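PDB 5FA9: peptide methionine sulfoxide reductase MsrA from Treponema denticola ATCC 35405, which probably repairs oxidised proteins by reducing both S and R forms of methionine sulfoxide back to methionine, as a fused MsrA-MsrB enzyme. Local coordinates for residues B[65-70]-B[308-313]. The protein carries 2 engineered substitutions. Sequence-based numbering, arbitrary orientation.
Sequences LQELLA and LPYVKP
Q66 reaches from helix 65-74 across to segment 308-313, a weakly bonded helical turn and the loop after it, and meets P309, Y310 and P313. Its CG is anti to the carbonyl carbon (chi1 -78°), and the chain then bends at chi2 (60°). This bend carries the amide past P309 to P313. On the way, Q66 CG packs 3.4 Å from P309 O and also touches P309 CB. At the end of the chain, Q66 NE2 lies 3.3 Å from P313 CB, a van der Waals contact. The same NE2 donates to a water at 2.7 Å. That water donates in turn to P313 O at 2.6 Å. It thus links the Q66 amide to the backbone just past the turn. E106 of helix 104-115 is a second polar partner of Q66 NE2 and helps to fix the amide.

Y310 reaches back in the other direction. Its ring extends beside Q66 to the backbone of E67. Q66 CB approaches the ring obliquely, 3.7 Å from Y310 CE1. The phenol end rests on E67, with Y310 OH 3.3 Å from E67 CA. The hydroxyl is hydrogen-bonded to Y163. The E67 carboxylate plane stands 76° from the Y310 ring plane. The extended E67 chain carries the carboxylate beyond the ring, where OE1 is hydrogen-bonded to T241 and H71. A70 CB makes a looser contact with the hydroxyl.

P309 is also covered by F110 and F113 of helix 104-115. A bound DTT, probably from the crystallisation liquor, lies about 5 Å from the Q66 side chain; the MsrA active site is remote. This is buried interdomain packing in the MsrA-MsrB fusion: an MsrA helix meets the C-terminal turn, which packs on helix 296-299 and is tied through Y310 O to S221 of the MsrB part.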
loop_
_atom_site.group_PDB
_atom_site.type_symbol
_atom_site.label_atom_id
_atom_site.label_comp_id
_atom_site.label_asym_id
_atom_site.label_seq_id
_atom_site.Cartn_x
_atom_site.Cartn_y
_atom_site.Cartn_z
ATOM N N LEU B 65 -10.209 -8.329 -0.412
ATOM C CA LEU B 65 -11.252 -7.344 -0.150
ATOM C C LEU B 65 -12.552 -8.039 0.244
ATOM O O LEU B 65 -13.319 -7.532 1.062
ATOM C CB LEU B 65 -11.474 -6.454 -1.374
ATOM C CG LEU B 65 -12.551 -5.373 -1.257
ATOM C CD1 LEU B 65 -12.251 -4.435 -0.097
ATOM C CD2 LEU B 65 -12.681 -4.599 -2.560
ATOM N N GLN B 66 -12.784 -9.209 -0.346
ATOM C CA GLN B 66 -13.978 -9.997 -0.066
ATOM C C GLN B 66 -14.052 -10.397 1.405
ATOM O O GLN B 66 -15.104 -10.277 2.035
ATOM C CB GLN B 66 -14.019 -11.247 -0.952
ATOM C CG GLN B 66 -14.463 -10.991 -2.391
ATOM C CD GLN B 66 -13.558 -10.020 -3.127
ATOM O OE1 GLN B 66 -12.333 -10.131 -3.074
ATOM N NE2 GLN B 66 -14.161 -9.057 -3.816
ATOM N N GLU B 67 -12.935 -10.870 1.951
ATOM C CA GLU B 67 -12.890 -11.265 3.354
ATOM C C GLU B 67 -13.035 -10.053 4.271
ATOM O O GLU B 67 -13.725 -10.116 5.287
ATOM C CB GLU B 67 -11.592 -12.012 3.672
ATOM C CG GLU B 67 -11.462 -12.402 5.140
ATOM C CD GLU B 67 -10.249 -13.266 5.422
ATOM O OE1 GLU B 67 -9.954 -13.502 6.613
ATOM O OE2 GLU B 67 -9.594 -13.713 4.458
ATOM N N LEU B 68 -12.382 -8.953 3.906
ATOM C CA LEU B 68 -12.452 -7.724 4.693
ATOM C C LEU B 68 -13.879 -7.197 4.788
ATOM O O LEU B 68 -14.315 -6.746 5.848
ATOM C CB LEU B 68 -11.540 -6.652 4.099
ATOM C CG LEU B 68 -10.038 -6.836 4.312
ATOM C CD1 LEU B 68 -9.281 -5.650 3.747
ATOM C CD2 LEU B 68 -9.723 -7.018 5.789
ATOM N N LEU B 69 -14.604 -7.255 3.677
ATOM C CA LEU B 69 -15.994 -6.819 3.659
ATOM C C LEU B 69 -16.869 -7.823 4.401
ATOM O O LEU B 69 -17.899 -7.461 4.970
ATOM C CB LEU B 69 -16.484 -6.631 2.224
ATOM C CG LEU B 69 -15.842 -5.467 1.466
ATOM C CD1 LEU B 69 -16.424 -5.340 0.068
ATOM C CD2 LEU B 69 -16.008 -4.168 2.243
ATOM N N ALA B 70 -16.455 -9.086 4.388
ATOM C CA ALA B 70 -17.151 -10.125 5.135
ATOM C C ALA B 70 -17.024 -9.867 6.634
ATOM O O ALA B 70 -17.999 -9.979 7.376
ATOM C CB ALA B 70 -16.609 -11.500 4.779
ATOM N N LEU B 308 -19.342 -17.547 -2.289
ATOM C CA LEU B 308 -19.499 -17.144 -3.686
ATOM C C LEU B 308 -18.626 -15.948 -4.115
ATOM O O LEU B 308 -18.042 -15.987 -5.198
ATOM C CB LEU B 308 -20.972 -16.834 -3.982
ATOM C CG LEU B 308 -21.968 -17.983 -3.815
ATOM C CD1 LEU B 308 -23.385 -17.513 -4.108
ATOM C CD2 LEU B 308 -21.597 -19.160 -4.704
ATOM N N PRO B 309 -18.531 -14.886 -3.285
ATOM C CA PRO B 309 -17.714 -13.750 -3.739
ATOM C C PRO B 309 -16.228 -14.066 -3.918
ATOM O O PRO B 309 -15.543 -13.343 -4.641
ATOM C CB PRO B 309 -17.905 -12.719 -2.623
ATOM C CG PRO B 309 -19.214 -13.057 -2.022
ATOM C CD PRO B 309 -19.264 -14.552 -2.049
ATOM N N TYR B 310 -15.736 -15.122 -3.276
ATOM C CA TYR B 310 -14.334 -15.502 -3.418
ATOM C C TYR B 310 -14.067 -16.097 -4.798
ATOM O O TYR B 310 -12.929 -16.113 -5.268
ATOM C CB TYR B 310 -13.926 -16.488 -2.323
ATOM C CG TYR B 310 -13.979 -15.901 -0.931
ATOM C CD1 TYR B 310 -13.055 -14.945 -0.526
ATOM C CD2 TYR B 310 -14.949 -16.301 -0.023
ATOM C CE1 TYR B 310 -13.099 -14.403 0.744
ATOM C CE2 TYR B 310 -15.000 -15.765 1.251
ATOM C CZ TYR B 310 -14.073 -14.818 1.629
ATOM O OH TYR B 310 -14.122 -14.281 2.896
ATOM N N VAL B 311 -15.123 -16.584 -5.442
ATOM C CA VAL B 311 -15.019 -17.108 -6.798
ATOM C C VAL B 311 -15.310 -16.007 -7.811
ATOM O O VAL B 311 -14.573 -15.829 -8.781
ATOM C CB VAL B 311 -15.983 -18.285 -7.031
ATOM C CG1 VAL B 311 -15.801 -18.851 -8.432
ATOM C CG2 VAL B 311 -15.763 -19.363 -5.984
ATOM N N LYS B 312 -16.394 -15.273 -7.578
ATOM C CA LYS B 312 -16.784 -14.174 -8.455
ATOM C C LYS B 312 -16.948 -12.877 -7.670
ATOM O O LYS B 312 -18.052 -12.546 -7.237
ATOM C CB LYS B 312 -18.085 -14.507 -9.187
ATOM C CG LYS B 312 -17.983 -15.664 -10.164
ATOM C CD LYS B 312 -19.314 -15.906 -10.857
ATOM C CE LYS B 312 -19.227 -17.059 -11.843
ATOM N NZ LYS B 312 -18.506 -16.666 -13.084
ATOM N N PRO B 313 -15.842 -12.140 -7.482
ATOM C CA PRO B 313 -15.825 -10.871 -6.740
ATOM C C PRO B 313 -16.749 -9.816 -7.344
ATOM O O PRO B 313 -17.240 -8.946 -6.626
ATOM C CB PRO B 313 -14.360 -10.426 -6.833
ATOM C CG PRO B 313 -13.792 -11.182 -7.986
ATOM C CD PRO B 313 -14.509 -12.492 -7.998
HETATM O O HOH W 1 -16.858 -8.653 -4.102
#